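Local coordinates for structural PPIase-like protein L605 (Mimivirus, PDB 2OSE) that is a homotrimeric cyclophilin-family protein that may catalyse peptidyl-prolyl cis-trans isomerisation, at residues 2-8 with 106-112; 9-15 with 44-49; 19-23 with 196-200; 76-82 with 144-148; 124-128 with 177-181. All blocks are in the same frame, centred on the assembly; numbering follows the deposited sequence.

Contact 1. Residues 2-8 with 106-112; sequences NYSLEDL and VYCDEPI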
# COMPACT_ATOMS: atom_id res chain seq x y z
N ASN A 2 -30.39 14.37 7.39
CA ASN A 2 -29.09 14.69 7.95
C ASN A 2 -29.40 15.08 9.38
O ASN A 2 -30.57 15.25 9.75
CB ASN A 2 -28.44 15.87 7.24
CG ASN A 2 -27.88 15.50 5.89
OD1 ASN A 2 -26.83 14.87 5.80
ND2 ASN A 2 -28.56 15.91 4.83
N TYR A 3 -28.36 15.22 10.20
CA TYR A 3 -28.50 15.72 11.57
C TYR A 3 -27.70 17.02 11.74
O TYR A 3 -26.86 17.37 10.91
CB TYR A 3 -28.10 14.63 12.58
CG TYR A 3 -29.06 13.44 12.56
CD1 TYR A 3 -30.27 13.49 13.28
CD2 TYR A 3 -28.79 12.28 11.81
CE1 TYR A 3 -31.17 12.42 13.26
CE2 TYR A 3 -29.69 11.20 11.78
CZ TYR A 3 -30.88 11.28 12.53
OH TYR A 3 -31.79 10.24 12.54
N SER A 4 -27.99 17.76 12.81
CA SER A 4 -27.25 18.99 13.09
C SER A 4 -26.42 18.82 14.35
O SER A 4 -26.88 18.25 15.34
CB SER A 4 -28.21 20.19 13.22
OG SER A 4 -27.52 21.36 13.67
N LEU A 5 -25.18 19.31 14.29
CA LEU A 5 -24.26 19.30 15.43
C LEU A 5 -24.73 20.20 16.56
O LEU A 5 -24.36 20.01 17.73
CB LEU A 5 -22.85 19.70 14.98
CG LEU A 5 -22.11 18.68 14.10
CD1 LEU A 5 -20.97 19.33 13.31
CD2 LEU A 5 -21.60 17.54 14.96
N GLU A 6 -25.54 21.18 16.20
CA GLU A 6 -26.13 22.13 17.14
C GLU A 6 -27.34 21.50 17.86
O GLU A 6 -27.66 21.85 19.01
CB GLU A 6 -26.54 23.42 16.39
CG GLU A 6 -25.37 24.30 15.89
CD GLU A 6 -24.49 23.67 14.78
OE1 GLU A 6 -24.99 23.39 13.65
OE2 GLU A 6 -23.27 23.49 15.03
N ASP A 7 -27.98 20.54 17.19
CA ASP A 7 -29.19 19.89 17.68
C ASP A 7 -29.13 18.35 17.52
O ASP A 7 -29.80 17.77 16.66
CB ASP A 7 -30.42 20.48 16.97
CG ASP A 7 -31.75 20.11 17.65
OD1 ASP A 7 -31.78 19.96 18.90
OD2 ASP A 7 -32.77 19.99 16.92
N LEU A 8 -28.31 17.72 18.35
CA LEU A 8 -27.97 16.30 18.19
C LEU A 8 -29.14 15.36 18.46
O LEU A 8 -29.88 15.57 19.43
CB LEU A 8 -26.85 15.93 19.17
CG LEU A 8 -25.41 16.36 18.93
CD1 LEU A 8 -24.58 15.75 20.03
CD2 LEU A 8 -24.95 15.89 17.55
N VAL A 106 -22.93 12.12 9.23
CA VAL A 106 -24.38 12.31 9.03
C VAL A 106 -24.77 13.80 9.13
O VAL A 106 -25.92 14.17 8.88
CB VAL A 106 -25.23 11.47 10.03
CG1 VAL A 106 -24.99 9.97 9.84
CG2 VAL A 106 -24.97 11.89 11.51
N TYR A 107 -23.82 14.64 9.51
CA TYR A 107 -24.08 16.07 9.69
C TYR A 107 -23.80 16.87 8.42
O TYR A 107 -22.99 17.80 8.45
CB TYR A 107 -23.22 16.57 10.85
CG TYR A 107 -23.32 15.71 12.09
CD1 TYR A 107 -24.52 15.63 12.82
CD2 TYR A 107 -22.21 14.99 12.56
CE1 TYR A 107 -24.61 14.85 13.98
CE2 TYR A 107 -22.29 14.22 13.73
CZ TYR A 107 -23.50 14.15 14.42
OH TYR A 107 -23.59 13.37 15.55
N CYS A 108 -24.46 16.52 7.31
CA CYS A 108 -24.11 17.05 5.97
C CYS A 108 -22.61 16.91 5.66
O CYS A 108 -22.00 17.78 5.00
CB CYS A 108 -24.54 18.51 5.81
SG CYS A 108 -26.27 18.78 6.21
N ASP A 109 -22.02 15.82 6.16
CA ASP A 109 -20.59 15.53 5.99
C ASP A 109 -19.68 16.58 6.59
O ASP A 109 -18.49 16.65 6.25
CB ASP A 109 -20.26 15.28 4.52
CG ASP A 109 -20.81 13.96 4.03
OD1 ASP A 109 -20.29 12.90 4.46
OD2 ASP A 109 -21.78 13.99 3.24
N GLU A 110 -20.22 17.37 7.51
CA GLU A 110 -19.40 18.28 8.31
C GLU A 110 -18.48 17.47 9.22
O GLU A 110 -18.89 16.44 9.78
CB GLU A 110 -20.27 19.17 9.21
CG GLU A 110 -21.11 20.23 8.52
CD GLU A 110 -21.91 21.05 9.54
OE1 GLU A 110 -23.15 20.91 9.55
OE2 GLU A 110 -21.30 21.81 10.34
N PRO A 111 -17.22 17.94 9.37
CA PRO A 111 -16.31 17.41 10.37
C PRO A 111 -16.95 17.44 11.75
O PRO A 111 -17.73 18.36 12.06
CB PRO A 111 -15.15 18.41 10.35
CG PRO A 111 -15.18 19.06 9.02
CD PRO A 111 -16.61 19.01 8.55
N ILE A 112 -16.60 16.46 12.60
CA ILE A 112 -17.07 16.45 13.98
C ILE A 112 -16.00 16.99 14.91
O ILE A 112 -14.93 16.42 15.00
CB ILE A 112 -17.50 15.01 14.47
CG1 ILE A 112 -18.52 14.41 13.52
CG2 ILE A 112 -18.05 15.07 15.91
CD1 ILE A 112 -18.64 12.89 13.59
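Apolar packing between residues 2-8 and 106-112 centres on the ring of Y107. CD2 of L5 sits over the middle of one face, 3.6 Å from the ring centroid and only 14° off its normal, a clear CH-pi contact. CG2 of the preceding residue, V106, covers the opposite face, and the backbone of Y3 passes at the ring edge. Leucine suits position 5 because its forked tip can lie flat on an aromatic surface. L8 brings one methyl obliquely against the ring, its CD2 lying 3.7 Å from CE1 of Y107. The other branch of L5 reaches past the turn, CD1 lying 3.6 Å from the carbonyl oxygen O of P111. CB of Y3 touches the ring of Y107, while its own ring turns to V106, CD2 to CG2 being 3.9 Å.

The polar contacts gather at the N-terminal end of both segments, N2-Y3 and V106-C108. Y3 N donates to V106 O at 3.0 Å and 165°, approaching from above the carbonyl plane. OD1 of N2 takes a weak bond from C108 N (3.3 Å) as well as one from R74, so the asparagine amide oxygen joins two parts of the chain. CA of Y107 lies 3.3 Å from Y3 O, a CA-H...O contact.

Local turns shape both partners. Y107 to E110 form a type I' turn, and S4 OG accepts from E6 N in an ST turn.

The contact joins the loop before strand 16-23 to the loop between strands 89-92 and 128-135. Both sides meet helix 41-52: Y107 OH bonds A42 O, V106 N bonds N46, and Y3 packs on Q49.

Contact 2. Residues 9-15 with 44-49; sequences PNSGKNP and VENFVQ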
# COMPACT_ATOMS: atom_id res chain seq x y z
N PRO A 9 -29.26 14.28 17.65
CA PRO A 9 -30.30 13.31 18.01
C PRO A 9 -29.89 12.66 19.32
O PRO A 9 -28.77 12.87 19.81
CB PRO A 9 -30.28 12.30 16.85
CG PRO A 9 -28.90 12.42 16.27
CD PRO A 9 -28.49 13.87 16.46
N ASN A 10 -30.81 11.94 19.95
CA ASN A 10 -30.41 11.23 21.16
C ASN A 10 -30.85 9.79 21.07
O ASN A 10 -32.05 9.50 21.03
CB ASN A 10 -30.93 11.92 22.42
CG ASN A 10 -30.21 11.46 23.66
OD1 ASN A 10 -30.01 10.26 23.86
ND2 ASN A 10 -29.81 12.40 24.51
N SER A 11 -29.86 8.90 20.99
CA SER A 11 -30.12 7.50 20.67
C SER A 11 -30.18 6.64 21.93
O SER A 11 -30.39 5.42 21.85
CB SER A 11 -29.09 6.98 19.67
OG SER A 11 -29.36 7.45 18.35
N GLY A 12 -29.99 7.30 23.07
CA GLY A 12 -29.96 6.69 24.37
C GLY A 12 -28.61 6.96 25.01
O GLY A 12 -27.68 7.36 24.33
N LYS A 13 -28.52 6.70 26.31
CA LYS A 13 -27.30 6.81 27.07
C LYS A 13 -26.24 5.78 26.65
O LYS A 13 -25.05 6.09 26.59
CB LYS A 13 -27.63 6.65 28.56
CG LYS A 13 -26.42 6.66 29.50
CD LYS A 13 -26.81 6.30 30.96
CE LYS A 13 -25.84 6.96 31.96
NZ LYS A 13 -25.59 6.12 33.19
N ASN A 14 -26.69 4.54 26.42
CA ASN A 14 -25.82 3.46 26.01
C ASN A 14 -26.46 2.73 24.84
O ASN A 14 -26.99 1.63 25.02
CB ASN A 14 -25.53 2.51 27.15
CG ASN A 14 -24.71 3.15 28.25
OD1 ASN A 14 -25.24 3.43 29.33
ND2 ASN A 14 -23.43 3.38 28.00
N PRO A 15 -26.42 3.34 23.64
CA PRO A 15 -27.01 2.66 22.50
C PRO A 15 -26.26 1.36 22.29
O PRO A 15 -25.09 1.28 22.60
CB PRO A 15 -26.73 3.60 21.33
CG PRO A 15 -26.43 4.92 21.95
CD PRO A 15 -25.82 4.64 23.27
N VAL A 44 -20.45 9.54 18.92
CA VAL A 44 -21.38 8.42 19.20
C VAL A 44 -22.63 8.46 18.32
O VAL A 44 -23.01 7.44 17.71
CB VAL A 44 -21.73 8.36 20.71
CG1 VAL A 44 -22.90 7.37 20.98
CG2 VAL A 44 -20.50 7.95 21.47
N GLU A 45 -23.28 9.62 18.24
CA GLU A 45 -24.46 9.73 17.38
C GLU A 45 -24.16 9.49 15.90
O GLU A 45 -24.92 8.82 15.22
CB GLU A 45 -25.24 11.06 17.60
CG GLU A 45 -25.88 11.17 18.98
CD GLU A 45 -26.95 10.09 19.30
OE1 GLU A 45 -27.62 9.55 18.39
OE2 GLU A 45 -27.13 9.80 20.50
N ASN A 46 -23.01 9.98 15.42
CA ASN A 46 -22.63 9.71 14.05
C ASN A 46 -22.42 8.20 13.85
O ASN A 46 -22.90 7.64 12.90
CB ASN A 46 -21.35 10.47 13.69
CG ASN A 46 -20.93 10.28 12.23
OD1 ASN A 46 -21.74 10.47 11.30
ND2 ASN A 46 -19.65 9.93 12.02
N PHE A 47 -21.72 7.56 14.78
CA PHE A 47 -21.52 6.10 14.70
C PHE A 47 -22.85 5.36 14.67
O PHE A 47 -23.10 4.57 13.76
CB PHE A 47 -20.65 5.59 15.85
CG PHE A 47 -20.25 4.13 15.69
CD1 PHE A 47 -19.07 3.79 15.02
CD2 PHE A 47 -21.05 3.10 16.21
CE1 PHE A 47 -18.70 2.45 14.84
CE2 PHE A 47 -20.69 1.75 16.03
CZ PHE A 47 -19.51 1.42 15.36
N VAL A 48 -23.72 5.63 15.65
CA VAL A 48 -25.03 4.97 15.68
C VAL A 48 -25.90 5.23 14.44
O VAL A 48 -26.52 4.31 13.92
CB VAL A 48 -25.82 5.29 17.01
CG1 VAL A 48 -27.17 4.62 17.00
CG2 VAL A 48 -25.08 4.83 18.23
N GLN A 49 -25.94 6.48 13.93
CA GLN A 49 -26.80 6.72 12.77
C GLN A 49 -26.26 6.10 11.50
O GLN A 49 -27.02 5.80 10.59
CB GLN A 49 -27.09 8.21 12.56
CG GLN A 49 -27.73 8.88 13.75
CD GLN A 49 -28.98 8.16 14.26
OE1 GLN A 49 -29.74 7.57 13.49
NE2 GLN A 49 -29.20 8.24 15.56
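The carboxylate of E45 is the flat group on which S11 and P9 converge. P9 O lies over one of its faces, 3.4 Å from CD, while S11 meets the edge that carries the two oxygens. Here the loop leading into the first strand of the cyclophilin fold is tied to helix 41-52. S11 OG donates to E45 OE1 at 2.7 Å, on the syn lone pair of that oxygen. S11 N donates to E45 OE2 at 2.9 Å, also from the syn side but 25° out of the carboxylate plane. One serine thus occupies both oxygens, which a small residue with a hydroxyl next to its own N-H is well suited to do. The glutamate chain is bent at chi2 (-62°), and this bend turns the carboxylate to the loop. Q49, one helical turn on, gives OE1 a weak bond from NE2.

R37 completes the site: its guanidinium reaches both E45 OE2 and P9 O, so the carbonyl over the carboxylate has a donor and the charge is probably balanced.

N10 shapes the loop as an Asx turn, its OD1 accepting from G12 N at 3.1 Å in the carbonyl plane. Glycine fits at G12 because its phi is 120°. Beyond the turn the contact becomes apolar. P15 and V48 cross at about a right angle, compact side chains that let loop and helix come close: P15 CB is 3.7 Å from V48 CG2.

Contact 3. Residues 19-23 with 196-200; sequences MDIVL and PTFSI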
# COMPACT_ATOMS: atom_id res chain seq x y z
N MET A 19 -22.88 -5.47 14.10
CA MET A 19 -22.23 -5.51 12.79
C MET A 19 -21.82 -6.96 12.49
O MET A 19 -20.96 -7.52 13.20
CB MET A 19 -20.91 -4.72 12.82
CG MET A 19 -21.00 -3.30 12.59
SD MET A 19 -19.37 -2.52 12.93
CE MET A 19 -19.99 -0.86 12.71
N ASP A 20 -22.37 -7.51 11.41
CA ASP A 20 -21.80 -8.74 10.80
C ASP A 20 -20.43 -8.44 10.20
O ASP A 20 -20.22 -7.35 9.63
CB ASP A 20 -22.69 -9.26 9.67
CG ASP A 20 -23.82 -10.06 10.17
OD1 ASP A 20 -23.75 -10.63 11.29
OD2 ASP A 20 -24.83 -10.12 9.44
N ILE A 21 -19.50 -9.39 10.34
CA ILE A 21 -18.16 -9.30 9.70
C ILE A 21 -18.15 -10.32 8.58
O ILE A 21 -18.57 -11.47 8.78
CB ILE A 21 -16.99 -9.56 10.70
CG1 ILE A 21 -17.16 -8.69 11.97
CG2 ILE A 21 -15.60 -9.32 10.04
CD1 ILE A 21 -16.80 -7.22 11.73
N VAL A 22 -17.77 -9.88 7.39
CA VAL A 22 -17.87 -10.70 6.17
C VAL A 22 -16.45 -10.93 5.65
O VAL A 22 -15.59 -10.05 5.74
CB VAL A 22 -18.78 -9.99 5.09
CG1 VAL A 22 -18.72 -10.69 3.69
CG2 VAL A 22 -20.23 -9.90 5.59
N LEU A 23 -16.21 -12.13 5.14
CA LEU A 23 -14.96 -12.45 4.44
C LEU A 23 -15.32 -13.37 3.27
O LEU A 23 -15.92 -14.44 3.46
CB LEU A 23 -13.97 -13.15 5.37
CG LEU A 23 -12.70 -13.78 4.76
CD1 LEU A 23 -11.72 -12.71 4.47
CD2 LEU A 23 -12.11 -14.82 5.69
N PRO A 196 -6.33 -11.30 4.14
CA PRO A 196 -7.67 -11.34 3.56
C PRO A 196 -8.38 -9.97 3.74
O PRO A 196 -7.97 -9.20 4.59
CB PRO A 196 -8.37 -12.44 4.38
CG PRO A 196 -7.59 -12.54 5.66
CD PRO A 196 -6.18 -12.20 5.30
N THR A 197 -9.37 -9.67 2.91
CA THR A 197 -10.15 -8.42 3.05
C THR A 197 -11.46 -8.62 3.82
O THR A 197 -12.39 -9.27 3.33
CB THR A 197 -10.36 -7.71 1.71
OG1 THR A 197 -9.10 -7.24 1.25
CG2 THR A 197 -11.29 -6.48 1.86
N PHE A 198 -11.51 -8.07 5.03
CA PHE A 198 -12.73 -8.13 5.84
C PHE A 198 -13.62 -6.95 5.56
O PHE A 198 -13.16 -5.85 5.26
CB PHE A 198 -12.34 -8.16 7.34
CG PHE A 198 -11.54 -9.36 7.72
CD1 PHE A 198 -12.15 -10.59 7.91
CD2 PHE A 198 -10.17 -9.27 7.87
CE1 PHE A 198 -11.40 -11.70 8.24
CE2 PHE A 198 -9.41 -10.40 8.21
CZ PHE A 198 -10.01 -11.60 8.39
N SER A 199 -14.93 -7.15 5.71
CA SER A 199 -15.84 -6.02 5.54
C SER A 199 -16.99 -6.13 6.49
O SER A 199 -17.20 -7.18 7.12
CB SER A 199 -16.35 -5.95 4.09
OG SER A 199 -16.86 -7.21 3.72
N ILE A 200 -17.75 -5.04 6.59
CA ILE A 200 -18.96 -5.00 7.40
C ILE A 200 -20.13 -5.47 6.53
O ILE A 200 -20.29 -4.99 5.38
CB ILE A 200 -19.21 -3.56 7.96
CG1 ILE A 200 -18.01 -3.11 8.81
CG2 ILE A 200 -20.52 -3.47 8.72
CD1 ILE A 200 -17.98 -1.53 9.16
O HOH W 1 -15.31 -8.76 2.52
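L23 carries its CG anti to the backbone N (chi1 170°), and a chi2 of 78° then lays CD1 over one face of the F198 ring, 3.9 Å from CE1. The same methyl is pressed against P196 CB at 3.4 Å, tighter than usual for two carbons. S199 has its OG between N and the carbonyl carbon (chi1 52°), which brings the hydroxyl 3.6 Å from V22 CB.

Backbone bonds hold the strands. V22 and S199 form an antiparallel hydrogen-bonded pair, with V22 N to S199 O at 2.8 Å and S199 N to V22 O at 3.0 Å. I21 and I200 make the neighbouring non-hydrogen-bonded pair. An early and a late strand of the chain thus join within the curled antiparallel sheet of the cyclophilin barrel.

On the core face, I21, F198 and I200 touch F81, while I21, L23 and F198 touch helix 177-186, so large apolar side chains belong there. V22 and S199 lie on the partly exposed face, where a water that donates to T197 O bridges to S199 OG and, weakly, to V22 O. At the other end M19 CG meets I200 CG2 at 3.9 Å, and the carboxylate of D20 makes a salt bridge with R30.

Contact 4. Residues 76-82 with 144-148; sequences YEGCKFH and DSTFM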
# COMPACT_ATOMS: atom_id res chain seq x y z
N TYR A 76 -22.48 1.88 7.24
CA TYR A 76 -21.24 1.16 7.42
C TYR A 76 -21.28 -0.14 6.63
O TYR A 76 -20.26 -0.73 6.39
CB TYR A 76 -21.01 0.86 8.91
CG TYR A 76 -20.39 1.98 9.70
CD1 TYR A 76 -19.21 2.61 9.24
CD2 TYR A 76 -20.92 2.40 10.92
CE1 TYR A 76 -18.61 3.63 9.97
CE2 TYR A 76 -20.34 3.41 11.65
CZ TYR A 76 -19.17 4.03 11.17
OH TYR A 76 -18.55 5.02 11.90
N GLU A 77 -22.48 -0.58 6.24
CA GLU A 77 -22.66 -1.82 5.50
C GLU A 77 -21.87 -1.75 4.20
O GLU A 77 -22.03 -0.83 3.41
CB GLU A 77 -24.14 -2.14 5.25
CG GLU A 77 -24.33 -3.43 4.40
CD GLU A 77 -25.78 -3.93 4.28
OE1 GLU A 77 -26.73 -3.26 4.71
OE2 GLU A 77 -25.95 -5.06 3.76
N GLY A 78 -20.94 -2.70 4.03
CA GLY A 78 -20.12 -2.77 2.83
C GLY A 78 -18.73 -2.20 3.01
O GLY A 78 -17.84 -2.49 2.21
N CYS A 79 -18.54 -1.39 4.05
CA CYS A 79 -17.20 -0.86 4.37
C CYS A 79 -16.18 -1.95 4.59
O CYS A 79 -16.46 -2.97 5.26
CB CYS A 79 -17.25 -0.01 5.63
SG CYS A 79 -18.02 1.55 5.38
N LYS A 80 -14.98 -1.73 4.05
CA LYS A 80 -13.86 -2.64 4.26
C LYS A 80 -13.09 -2.25 5.52
O LYS A 80 -13.10 -1.09 5.92
CB LYS A 80 -12.89 -2.63 3.06
CG LYS A 80 -13.57 -2.92 1.71
CD LYS A 80 -12.54 -3.04 0.57
CE LYS A 80 -13.25 -3.35 -0.77
NZ LYS A 80 -12.26 -3.20 -1.90
N PHE A 81 -12.45 -3.23 6.15
CA PHE A 81 -11.51 -2.95 7.21
C PHE A 81 -10.20 -2.64 6.50
O PHE A 81 -9.58 -3.55 5.94
CB PHE A 81 -11.42 -4.10 8.22
CG PHE A 81 -12.63 -4.17 9.11
CD1 PHE A 81 -12.70 -3.40 10.28
CD2 PHE A 81 -13.73 -4.92 8.74
CE1 PHE A 81 -13.85 -3.41 11.08
CE2 PHE A 81 -14.89 -4.96 9.54
CZ PHE A 81 -14.94 -4.20 10.71
N HIS A 82 -9.82 -1.37 6.52
CA HIS A 82 -8.77 -0.84 5.62
C HIS A 82 -7.36 -0.79 6.21
O HIS A 82 -6.36 -0.73 5.46
CB HIS A 82 -9.18 0.52 5.00
CG HIS A 82 -9.43 1.62 5.99
ND1 HIS A 82 -8.43 2.17 6.77
CD2 HIS A 82 -10.54 2.34 6.25
CE1 HIS A 82 -8.93 3.16 7.49
NE2 HIS A 82 -10.21 3.29 7.20
N ASP A 144 -14.58 11.64 12.17
CA ASP A 144 -15.57 11.29 11.18
C ASP A 144 -16.08 9.85 11.46
O ASP A 144 -16.06 9.38 12.62
CB ASP A 144 -15.03 11.54 9.73
CG ASP A 144 -13.71 10.81 9.43
OD1 ASP A 144 -13.38 9.80 10.13
OD2 ASP A 144 -12.99 11.25 8.47
N SER A 145 -16.55 9.18 10.41
CA SER A 145 -17.01 7.79 10.46
C SER A 145 -15.92 6.73 10.72
O SER A 145 -16.25 5.56 10.96
CB SER A 145 -17.70 7.48 9.13
OG SER A 145 -16.80 7.72 8.04
N THR A 146 -14.64 7.13 10.63
CA THR A 146 -13.48 6.26 10.84
C THR A 146 -13.34 5.77 12.28
O THR A 146 -13.23 6.56 13.22
CB THR A 146 -12.14 6.95 10.44
OG1 THR A 146 -12.30 7.56 9.14
CG2 THR A 146 -10.99 5.91 10.38
N PHE A 147 -13.33 4.45 12.46
CA PHE A 147 -13.38 3.89 13.79
C PHE A 147 -12.42 2.72 13.92
O PHE A 147 -12.09 2.07 12.94
CB PHE A 147 -14.84 3.49 14.15
CG PHE A 147 -15.32 2.23 13.45
CD1 PHE A 147 -14.99 0.98 13.95
CD2 PHE A 147 -16.10 2.31 12.31
CE1 PHE A 147 -15.43 -0.17 13.34
CE2 PHE A 147 -16.57 1.16 11.67
CZ PHE A 147 -16.23 -0.07 12.19
N MET A 148 -11.98 2.45 15.14
CA MET A 148 -11.03 1.41 15.43
C MET A 148 -11.60 0.48 16.49
O MET A 148 -12.26 0.93 17.42
CB MET A 148 -9.78 2.09 16.00
CG MET A 148 -8.64 1.14 16.35
SD MET A 148 -7.25 1.93 17.16
CE MET A 148 -6.51 2.77 15.72
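Y76, F81 and F147 belong to the aromatic core of the cyclophilin barrel, where the loop before strand 83-85 meets the segment leading into strand 147-150. The edge of F147 points at the face of Y76 in a T-shaped stack, centroids 5.0 Å apart and planes at 79°. CE2 of F147 comes down near the rim of the tyrosine ring, 3.6 Å from Y76 CE1. With CG between the backbone N and the carbonyl carbon (chi1 74°), the F147 ring is turned toward the 76-82 loop, and its CZ also reaches F81 CE1.

Tyrosine suits its place because the ring fills the core while OH donates to S145 O. The 2.5 Å between Y76 OH and S145 O is too short to trust exactly. S145 O lies at the edge of the Y76 ring.

F47 of helix 41-52 packs on both stacked rings, and I200 touches all three aromatics; the cluster thus joins helix and sheet. D144, ahead of strand 147-150, forms an Asx turn: its OD1 accepts from T146 N and T146 OG1, both from the same face of the carboxylate, and forms a salt bridge with R193 of a neighbouring subunit. The two bonds hold the backbone N and hydroxyl of T146, whose CG2 stands at the edge of the H82 imidazole, 4.2 Å from H82 NE2, a buried nitrogen with no partner in the model.

Contact 5. Residues 124-128 with 177-181; sequences ESKGL and LDVLD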
# COMPACT_ATOMS: atom_id res chain seq x y z
N GLU A 124 -7.03 0.57 27.03
CA GLU A 124 -6.09 -0.47 27.42
C GLU A 124 -6.54 -1.93 27.21
O GLU A 124 -5.77 -2.86 27.42
CB GLU A 124 -5.76 -0.27 28.90
CG GLU A 124 -5.51 1.18 29.28
CD GLU A 124 -4.90 1.32 30.66
OE1 GLU A 124 -5.48 0.79 31.64
OE2 GLU A 124 -3.84 1.96 30.74
N SER A 125 -7.79 -2.11 26.80
CA SER A 125 -8.43 -3.41 26.77
C SER A 125 -8.84 -3.82 25.38
O SER A 125 -9.06 -2.98 24.49
CB SER A 125 -9.70 -3.40 27.63
OG SER A 125 -9.41 -2.95 28.91
N LYS A 126 -8.96 -5.14 25.24
CA LYS A 126 -9.46 -5.78 24.02
C LYS A 126 -10.91 -5.40 23.76
O LYS A 126 -11.69 -5.23 24.70
CB LYS A 126 -9.40 -7.30 24.22
CG LYS A 126 -9.83 -8.16 23.04
CD LYS A 126 -9.58 -9.60 23.45
CE LYS A 126 -9.63 -10.56 22.30
NZ LYS A 126 -9.11 -11.85 22.85
N GLY A 127 -11.28 -5.30 22.49
CA GLY A 127 -12.67 -5.04 22.12
C GLY A 127 -13.20 -3.68 22.49
O GLY A 127 -14.40 -3.52 22.68
N LEU A 128 -12.32 -2.67 22.59
CA LEU A 128 -12.78 -1.29 22.72
C LEU A 128 -12.93 -0.66 21.38
O LEU A 128 -12.06 -0.85 20.51
CB LEU A 128 -11.78 -0.48 23.56
CG LEU A 128 -11.62 -0.91 25.01
CD1 LEU A 128 -10.64 0.03 25.67
CD2 LEU A 128 -12.96 -0.84 25.75
N LEU A 177 -16.30 -11.05 20.77
CA LEU A 177 -14.85 -11.04 20.97
C LEU A 177 -14.19 -12.24 20.31
O LEU A 177 -13.05 -12.13 19.84
CB LEU A 177 -14.48 -11.04 22.46
CG LEU A 177 -14.93 -9.82 23.27
CD1 LEU A 177 -14.53 -10.05 24.69
CD2 LEU A 177 -14.19 -8.61 22.71
N ASP A 178 -14.88 -13.38 20.29
CA ASP A 178 -14.40 -14.56 19.53
C ASP A 178 -14.28 -14.34 18.04
O ASP A 178 -13.56 -15.06 17.35
CB ASP A 178 -15.24 -15.84 19.81
CG ASP A 178 -16.76 -15.59 19.92
OD1 ASP A 178 -17.23 -14.45 19.78
OD2 ASP A 178 -17.50 -16.56 20.22
N VAL A 179 -15.03 -13.35 17.52
CA VAL A 179 -14.96 -12.97 16.09
C VAL A 179 -13.68 -12.16 15.88
O VAL A 179 -12.94 -12.36 14.91
CB VAL A 179 -16.23 -12.20 15.67
CG1 VAL A 179 -16.16 -11.81 14.18
CG2 VAL A 179 -17.43 -13.05 15.96
N LEU A 180 -13.41 -11.26 16.82
CA LEU A 180 -12.12 -10.57 16.85
C LEU A 180 -10.93 -11.53 16.89
O LEU A 180 -9.95 -11.30 16.22
CB LEU A 180 -12.03 -9.57 18.02
CG LEU A 180 -13.05 -8.42 18.04
CD1 LEU A 180 -12.74 -7.48 19.20
CD2 LEU A 180 -13.13 -7.64 16.72
N ASP A 181 -11.01 -12.58 17.69
CA ASP A 181 -9.99 -13.62 17.70
C ASP A 181 -9.77 -14.29 16.32
O ASP A 181 -8.64 -14.51 15.93
CB ASP A 181 -10.31 -14.71 18.73
CG ASP A 181 -10.34 -14.19 20.16
OD1 ASP A 181 -9.62 -13.22 20.49
OD2 ASP A 181 -11.10 -14.76 20.96
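K126 and D181 make the polar link: NZ donates to OD1 at 2.8 Å in a salt bridge, meeting the syn lone pair of the carboxylate. The last methylene follows, with CE 3.2 Å from the same oxygen. Lysine spans the gap because its chain is fully drawn out, CG anti to the backbone N (chi1 -178°) and every later torsion near 180°, and it crosses the aspartate at about a right angle.

Beside this bridge two leucines close on G127. L177 CD2 lies 3.9 Å from G127 CA and L180 CD1 3.8 Å from it, so bare backbone forms the apolar floor for both tips. Glycine suits the spot twice over, since its phi is positive (68°) and, having no CB, it lets L177 CD2 settle directly on its CA. K126 CG also lies near L177 CD2, at 4.4 Å.

The next shell sets these groups. D181 N bonds L177 O within helix 177-186, which brings L177 and D181 to the same side of the helix. K126 N is held by D153, the backbone of G127 bonds T150 and V173, and L180 packs further in on L31 and L151.

G127 and L180 are buried and so shielded, whereas L177 is partly exposed, as are K126 and D181, whose charge pair is probably weakened by solvent.

Contacts 1 and 2 are neighbours, centres 13 Å apart: contact 1 joins the N-terminal loop to 106-112, contact 2 joins it to helix 41-52, and N46 of that helix bonds V106. Contact 4 lies about 7 Å from the chain's centre and touches contact 3 through backbone bonds from I200 to G78 and C79. Through F47, contact 2 meets contacts 3 and 4. Contact 5 lies about 30 Å from contact 1, between centres, on helix 177-186. Along the sequence, contact 2 falls within the span of contact 1, contact 3 spans 4 and 5, whose segments alternate, and 5 follows the close of 1 and 2. In the cyclophilin fold two helices close the barrel's two ends.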